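Local coordinates for SnoaL-like domain protein (PDB 6P44) that probably catalyses the isomerisation of steroid double bonds as a ketosteroid isomerase, and binds the phenol 3,4-dinitrophenol in its pocket, at residues B[8-11]-B[12-15]; B[114-117]-B[118-121]. The protein carries 1 engineered substitution. One frame throughout, in Å; residues are numbered along the deposited sequence.

Interaction 1 (B[8-11]-B[12-15]); sequences ANTV and HRYL. With DNX (3,4-dinitrophenol), chain H.
Thr10 and Arg13 meet on one flank of the helix, where the guanidinium lies back over the preceding turn. A bend at chi3 (-50°) folds the arginine along its own helix and sets one face of the planar group over Thr10 CA, in the conformer described, one of two that were modelled. NH2 comes 3.3 Å from Thr10 OG1, while a water in the guanidinium plane accepts from Arg13 NH1 at 3.1 Å. The same water donates to Thr10 OG1, and that hydroxyl is also hydrogen-bonded to the carbonyl oxygen of Asp6, one turn earlier. Further round the cylinder, the His12 ring turns an edge to the turn before it: its CD2 lies 3.2 Å from Ala8 O, which sits close to the ring plane and already takes the His12 amide N-H. Four successive i to i+4 bonds of this kind run through residues 8-15 of helix 4-20, the N-terminal helix that lies across the curved sheet of this NTF2-like fold. On the sheet side, Val11 CG1 and Leu15 CD1 touch at 4.2 Å, one turn apart, and Val11 packs against Leu70, Phe79 and Met100. Tyr14 leaves the helix in another direction. Its CB sits over the preceding turn, 3.3 Å from Val11 O, and a chi1 of 172° swings the ring off the helix into the ligand pocket. There Tyr14 OH and O1 of 3,4-dinitrophenol form a very short hydrogen bond of 2.5 Å, the ligand oxygen lying in the plane of the tyrosine ring at its edge. The arrangement is consistent with the oxyanion-hole tyrosine of related ketosteroid isomerases, and Tyr55, hydrogen-bonded through its own hydroxyl to Tyr14 OH, stands behind it as a second-shell partner.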
ATOM      1  N   ALA B   8     -13.686  -1.637  -5.102  1.00 11.94           N
ATOM      2  CA  ALA B   8     -13.816  -0.290  -4.571  1.00 12.36           C
ATOM      3  C   ALA B   8     -15.095  -0.158  -3.763  1.00 12.36           C
ATOM      4  O   ALA B   8     -15.101   0.431  -2.669  1.00 13.79           O
ATOM      5  CB  ALA B   8     -13.778   0.717  -5.714  1.00 13.20           C
ATOM      6  N   ASN B   9     -16.188  -0.695  -4.282  1.00 13.49           N
ATOM      7  CA  ASN B   9     -17.441  -0.677  -3.542  1.00 14.79           C
ATOM      8  C   ASN B   9     -17.287  -1.377  -2.201  1.00 14.54           C
ATOM      9  O   ASN B   9     -17.828  -0.925  -1.188  1.00 16.01           O
ATOM     10  CB  ASN B   9     -18.539  -1.368  -4.347  1.00 15.70           C
ATOM     11  CG  ASN B   9     -19.004  -0.551  -5.548  1.00 16.99           C
ATOM     12  OD1 ASN B   9     -18.738   0.650  -5.655  1.00 18.03           O
ATOM     13  ND2 ASN B   9     -19.706  -1.205  -6.462  1.00 17.74           N
ATOM     14  N   THR B  10     -16.591  -2.512  -2.189  1.00 13.99           N
ATOM     15  CA  THR B  10     -16.411  -3.231  -0.935  1.00 14.24           C
ATOM     16  C   THR B  10     -15.601  -2.418   0.063  1.00 13.42           C
ATOM     17  O   THR B  10     -15.917  -2.417   1.257  1.00 14.30           O
ATOM     18  CB  THR B  10     -15.779  -4.592  -1.213  1.00 13.59           C
ATOM     19  OG1 THR B  10     -16.666  -5.325  -2.078  1.00 14.65           O
ATOM     20  CG2 THR B  10     -15.508  -5.369   0.087  1.00 14.01           C
ATOM     21  N   VAL B  11     -14.561  -1.722  -0.405  1.00 12.25           N
ATOM     22  CA  VAL B  11     -13.819  -0.832   0.482  1.00 12.82           C
ATOM     23  C   VAL B  11     -14.742   0.216   1.087  1.00 14.12           C
ATOM     24  O   VAL B  11     -14.659   0.519   2.280  1.00 14.18           O
ATOM     25  CB  VAL B  11     -12.608  -0.200  -0.227  1.00 11.69           C
ATOM     26  CG1 VAL B  11     -12.002   0.887   0.642  1.00 13.03           C
ATOM     27  CG2 VAL B  11     -11.564  -1.272  -0.545  1.00 11.92           C
ATOM     28  N   HIS B  12     -15.620   0.807   0.277  1.00 16.15           N
ATOM     29  CA  HIS B  12     -16.529   1.802   0.835  1.00 17.80           C
ATOM     30  C   HIS B  12     -17.457   1.193   1.884  1.00 19.09           C
ATOM     31  O   HIS B  12     -17.760   1.840   2.893  1.00 21.10           O
ATOM     32  CB  HIS B  12     -17.299   2.505  -0.273  1.00 21.75           C
ATOM     33  CG  HIS B  12     -16.511   3.575  -0.948  1.00 23.68           C
ATOM     34  ND1 HIS B  12     -16.569   4.897  -0.568  1.00 25.88           N
ATOM     35  CD2 HIS B  12     -15.645   3.522  -1.987  1.00 25.22           C
ATOM     36  CE1 HIS B  12     -15.772   5.610  -1.342  1.00 26.47           C
ATOM     37  NE2 HIS B  12     -15.198   4.801  -2.211  1.00 26.26           N
ATOM     38  N   ARG B  13     -17.880  -0.051   1.710  0.51 18.14           N
ATOM     39  CA  ARG B  13     -18.731  -0.617   2.746  0.51 17.81           C
ATOM     40  C   ARG B  13     -17.931  -0.964   3.993  0.51 16.42           C
ATOM     41  O   ARG B  13     -18.450  -0.854   5.110  0.51 17.46           O
ATOM     42  CB  ARG B  13     -19.486  -1.814   2.212  0.51 17.40           C
ATOM     43  CG  ARG B  13     -20.480  -1.403   1.167  0.51 17.08           C
ATOM     44  CD  ARG B  13     -21.474  -2.493   0.940  0.51 16.05           C
ATOM     45  NE  ARG B  13     -20.821  -3.778   0.707  0.51 15.37           N
ATOM     46  CZ  ARG B  13     -20.207  -4.116  -0.420  0.51 15.01           C
ATOM     47  NH1 ARG B  13     -20.149  -3.261  -1.430  0.51 14.98           N
ATOM     48  NH2 ARG B  13     -19.638  -5.309  -0.536  0.51 16.10           N
ATOM     49  N   TYR B  14     -16.666  -1.361   3.828  1.00 15.53           N
ATOM     50  CA  TYR B  14     -15.796  -1.534   4.981  1.00 15.03           C
ATOM     51  C   TYR B  14     -15.724  -0.245   5.783  1.00 15.18           C
ATOM     52  O   TYR B  14     -15.900  -0.246   7.006  1.00 15.00           O
ATOM     53  CB  TYR B  14     -14.406  -1.954   4.483  1.00 14.59           C
ATOM     54  CG  TYR B  14     -13.362  -1.981   5.558  1.00 13.82           C
ATOM     55  CD1 TYR B  14     -13.342  -2.995   6.488  1.00 14.02           C
ATOM     56  CD2 TYR B  14     -12.398  -0.990   5.653  1.00 13.19           C
ATOM     57  CE1 TYR B  14     -12.403  -3.032   7.487  1.00 14.50           C
ATOM     58  CE2 TYR B  14     -11.440  -1.019   6.656  1.00 12.88           C
ATOM     59  CZ  TYR B  14     -11.443  -2.055   7.568  1.00 13.24           C
ATOM     60  OH  TYR B  14     -10.512  -2.120   8.586  1.00 14.14           O
ATOM     61  N   LEU B  15     -15.479   0.876   5.100  1.00 14.93           N
ATOM     62  CA  LEU B  15     -15.353   2.153   5.800  1.00 16.04           C
ATOM     63  C   LEU B  15     -16.675   2.572   6.428  1.00 17.01           C
ATOM     64  O   LEU B  15     -16.676   3.208   7.486  1.00 18.64           O
ATOM     65  CB  LEU B  15     -14.762   3.221   4.865  1.00 19.16           C
ATOM     66  CG  LEU B  15     -13.303   2.928   4.447  1.00 19.37           C
ATOM     67  CD1 LEU B  15     -12.751   3.947   3.436  1.00 21.86           C
ATOM     68  CD2 LEU B  15     -12.360   2.826   5.660  1.00 21.20           C
TER
HETATM   69  C1  DNX H 201      -8.295  -0.015   9.809  0.52 16.50           C
HETATM   70  C2  DNX H 201      -9.207  -0.124  10.848  0.52 19.35           C
HETATM   71  C3  DNX H 201      -8.853   0.340  12.095  0.52 22.36           C
HETATM   72  N3  DNX H 201      -9.841   0.177  13.161  0.52 26.43           N
HETATM   73  C4  DNX H 201      -7.613   0.921  12.316  0.52 21.50           C
HETATM   74  N4  DNX H 201      -7.202   1.412  13.630  0.52 24.55           N
HETATM   75  C5  DNX H 201      -6.713   1.039  11.274  0.52 18.92           C
HETATM   76  C6  DNX H 201      -7.052   0.566  10.019  0.52 17.17           C
HETATM   77  O1  DNX H 201      -8.641  -0.485   8.580  0.52 14.05           O
HETATM   78  O31 DNX H 201      -9.848  -0.870  13.787  0.52 27.39           O
HETATM   79  O32 DNX H 201     -10.637   1.084  13.360  0.52 28.64           O
HETATM   80  O41 DNX H 201      -6.039   1.260  13.963  0.52 25.82           O
HETATM   81  O42 DNX H 201      -8.037   1.965  14.329  0.52 25.25           O
HETATM   82  O   HOH W   1     -19.013  -4.853  -3.877  1.00 23.50           O

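Interaction 2 (B[114-117]-B[118-121]); sequences YWTP and ENIT. With DNX (3,4-dinitrophenol), chain H.
A chi1 of 79° at Thr116 sets OG1 between the backbone N and the carbonyl carbon, pointing it at the Glu118 amide, while Asn119, with chi1 at -51°, swings its carboxamide back toward Thr116. Glu118 N donates to Thr116 OG1 at 3.0 Å, closing an ST turn. In return Asn119 OD1 receives the N-H of Thr116 at 2.9 Å, and Asn119 N donates to Thr116 O at 2.8 Å from well above the carbonyl plane. That last bond closes a type I turn with Pro117 and Glu118 at its corners, and Ile120 N to Pro117 O (3.1 Å) adds a second, overlapping turn that interrupts strand 108-121. On the pocket side, Trp115 CZ3 touches Ile120 CD1 at 4.3 Å, and its CZ2 comes 3.3 Å from nitro oxygen O41 of 3,4-dinitrophenol. Trp115 NE1 is hydrogen-bonded to the engineered Asn38. Tyr114 and Trp115 also meet Arg71 of the second subunit. The amides of Thr116, Glu118, Asn119 and Ile120 thus find acceptors within the turn itself, which is consistent with a well-defined bend next to the pocket-lining Trp115.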
ATOM      1  N   TYR B 114      -0.894   0.688   7.099  1.00 10.80           N
ATOM      2  CA  TYR B 114       0.405   1.318   7.322  1.00 11.20           C
ATOM      3  C   TYR B 114       0.192   2.672   7.992  1.00 11.05           C
ATOM      4  O   TYR B 114      -0.228   3.634   7.336  1.00 11.98           O
ATOM      5  CB  TYR B 114       1.155   1.491   6.002  1.00 12.02           C
ATOM      6  CG  TYR B 114       1.396   0.230   5.185  1.00 11.91           C
ATOM      7  CD1 TYR B 114       0.397  -0.293   4.384  1.00 11.98           C
ATOM      8  CD2 TYR B 114       2.613  -0.413   5.204  1.00 12.40           C
ATOM      9  CE1 TYR B 114       0.596  -1.424   3.629  1.00 11.87           C
ATOM     10  CE2 TYR B 114       2.840  -1.545   4.426  1.00 11.83           C
ATOM     11  CZ  TYR B 114       1.817  -2.051   3.654  1.00 11.54           C
ATOM     12  OH  TYR B 114       1.957  -3.181   2.905  1.00 12.36           O
ATOM     13  N   TRP B 115       0.495   2.735   9.288  1.00 11.22           N
ATOM     14  CA  TRP B 115       0.336   3.931  10.105  1.00 11.46           C
ATOM     15  C   TRP B 115       1.095   3.664  11.392  1.00 12.44           C
ATOM     16  O   TRP B 115       1.390   2.512  11.723  1.00 13.03           O
ATOM     17  CB  TRP B 115      -1.149   4.219  10.410  1.00 11.47           C
ATOM     18  CG  TRP B 115      -1.772   3.108  11.219  1.00 11.27           C
ATOM     19  CD1 TRP B 115      -2.295   1.946  10.727  1.00 12.51           C
ATOM     20  CD2 TRP B 115      -1.892   3.031  12.641  1.00 12.25           C
ATOM     21  NE1 TRP B 115      -2.728   1.149  11.754  1.00 12.66           N
ATOM     22  CE2 TRP B 115      -2.493   1.796  12.938  1.00 12.34           C
ATOM     23  CE3 TRP B 115      -1.542   3.883  13.696  1.00 13.51           C
ATOM     24  CZ2 TRP B 115      -2.765   1.395  14.242  1.00 14.33           C
ATOM     25  CZ3 TRP B 115      -1.813   3.484  14.980  1.00 14.27           C
ATOM     26  CH2 TRP B 115      -2.422   2.245  15.243  1.00 15.24           C
ATOM     27  N   THR B 116       1.405   4.742  12.105  1.00 13.64           N
ATOM     28  CA  THR B 116       1.927   4.695  13.473  1.00 13.41           C
ATOM     29  C   THR B 116       1.320   5.867  14.234  1.00 13.82           C
ATOM     30  O   THR B 116       0.623   6.700  13.636  1.00 13.33           O
ATOM     31  CB  THR B 116       3.448   4.857  13.541  1.00 17.08           C
ATOM     32  OG1 THR B 116       3.770   6.240  13.415  1.00 19.87           O
ATOM     33  CG2 THR B 116       4.184   4.060  12.473  1.00 17.76           C
ATOM     34  N   PRO B 117       1.576   6.001  15.536  1.00 14.20           N
ATOM     35  CA  PRO B 117       1.072   7.188  16.248  1.00 15.13           C
ATOM     36  C   PRO B 117       1.556   8.518  15.680  1.00 16.39           C
ATOM     37  O   PRO B 117       0.935   9.556  15.958  1.00 18.04           O
ATOM     38  CB  PRO B 117       1.544   6.962  17.692  1.00 16.07           C
ATOM     39  CG  PRO B 117       1.598   5.456  17.803  1.00 16.39           C
ATOM     40  CD  PRO B 117       2.127   5.001  16.473  1.00 15.70           C
ATOM     41  N   GLU B 118       2.631   8.542  14.897  0.56 16.26           N
ATOM     42  CA  GLU B 118       3.019   9.807  14.294  0.56 18.19           C
ATOM     43  C   GLU B 118       2.049  10.245  13.208  0.56 17.45           C
ATOM     44  O   GLU B 118       2.128  11.394  12.756  0.56 18.08           O
ATOM     45  CB  GLU B 118       4.443   9.713  13.744  0.56 21.13           C
ATOM     46  CG  GLU B 118       4.532   9.129  12.356  0.56 23.54           C
ATOM     47  CD  GLU B 118       5.953   8.959  11.862  0.56 25.96           C
ATOM     48  OE1 GLU B 118       6.885   9.474  12.512  0.56 26.61           O
ATOM     49  OE2 GLU B 118       6.132   8.304  10.812  0.56 27.59           O
ATOM     50  N   ASN B 119       1.142   9.365  12.785  1.00 16.62           N
ATOM     51  CA  ASN B 119       0.109   9.708  11.824  1.00 16.41           C
ATOM     52  C   ASN B 119      -1.212  10.030  12.500  1.00 19.28           C
ATOM     53  O   ASN B 119      -2.263  10.011  11.843  1.00 22.52           O
ATOM     54  CB  ASN B 119      -0.068   8.564  10.829  1.00 15.72           C
ATOM     55  CG  ASN B 119       1.241   8.118  10.206  1.00 15.50           C
ATOM     56  OD1 ASN B 119       1.596   6.956  10.294  1.00 16.38           O
ATOM     57  ND2 ASN B 119       1.950   9.032   9.563  1.00 16.04           N
ATOM     58  N   ILE B 120      -1.182  10.312  13.794  1.00 20.61           N
ATOM     59  CA  ILE B 120      -2.366  10.683  14.554  1.00 24.48           C
ATOM     60  C   ILE B 120      -2.208  12.142  14.928  1.00 28.02           C
ATOM     61  O   ILE B 120      -1.148  12.547  15.421  1.00 28.33           O
ATOM     62  CB  ILE B 120      -2.520   9.801  15.806  1.00 25.75           C
ATOM     63  CG1 ILE B 120      -2.623   8.328  15.397  1.00 26.70           C
ATOM     64  CG2 ILE B 120      -3.742  10.245  16.628  1.00 27.13           C
ATOM     65  CD1 ILE B 120      -2.737   7.360  16.547  1.00 28.39           C
ATOM     66  N   THR B 121      -3.251  12.930  14.682  1.00 31.25           N
ATOM     67  CA  THR B 121      -3.257  14.346  15.001  1.00 36.84           C
ATOM     68  C   THR B 121      -4.490  14.670  15.828  1.00 40.95           C
ATOM     69  O   THR B 121      -5.466  13.911  15.862  1.00 38.69           O
ATOM     70  CB  THR B 121      -3.288  15.185  13.727  1.00 39.17           C
ATOM     71  OG1 THR B 121      -4.407  14.783  12.934  1.00 40.62           O
ATOM     72  CG2 THR B 121      -2.024  14.982  12.922  1.00 40.22           C
TER
HETATM   73  C1  DNX H 201      -8.295  -0.015   9.809  0.52 16.50           C
HETATM   74  C2  DNX H 201      -9.207  -0.124  10.848  0.52 19.35           C
HETATM   75  C3  DNX H 201      -8.853   0.340  12.095  0.52 22.36           C
HETATM   76  N3  DNX H 201      -9.841   0.177  13.161  0.52 26.43           N
HETATM   77  C4  DNX H 201      -7.613   0.921  12.316  0.52 21.50           C
HETATM   78  N4  DNX H 201      -7.202   1.412  13.630  0.52 24.55           N
HETATM   79  C5  DNX H 201      -6.713   1.039  11.274  0.52 18.92           C
HETATM   80  C6  DNX H 201      -7.052   0.566  10.019  0.52 17.17           C
HETATM   81  O1  DNX H 201      -8.641  -0.485   8.580  0.52 14.05           O
HETATM   82  O31 DNX H 201      -9.848  -0.870  13.787  0.52 27.39           O
HETATM   83  O32 DNX H 201     -10.637   1.084  13.360  0.52 28.64           O
HETATM   84  O41 DNX H 201      -6.039   1.260  13.963  0.52 25.82           O
HETATM   85  O42 DNX H 201      -8.037   1.965  14.329  0.52 25.25           O
HETATM   86  O   HOH W   2       4.404   6.567  10.115  1.00 37.68           O

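Interaction 1 comes first along the chain, on helix 4-20, and interaction 2 near the C-terminus, where strand 108-121 breaks into a turn. Their centres lie 22 Å apart on opposite sides of the chain's centre, and their nearest atoms are about 9 Å apart without touching. What joins them is 3,4-dinitrophenol: 8-15 reaches its phenol oxygen, 114-121 its nitro end. Strand 92-102 is a common neighbour, packed under the helix near Met100 and Phe102 and pairing in a hairpin with strand 108-121. Helix and strand therefore contribute to the same pocket from distant parts of the sequence, and 114-121 also faces the second subunit.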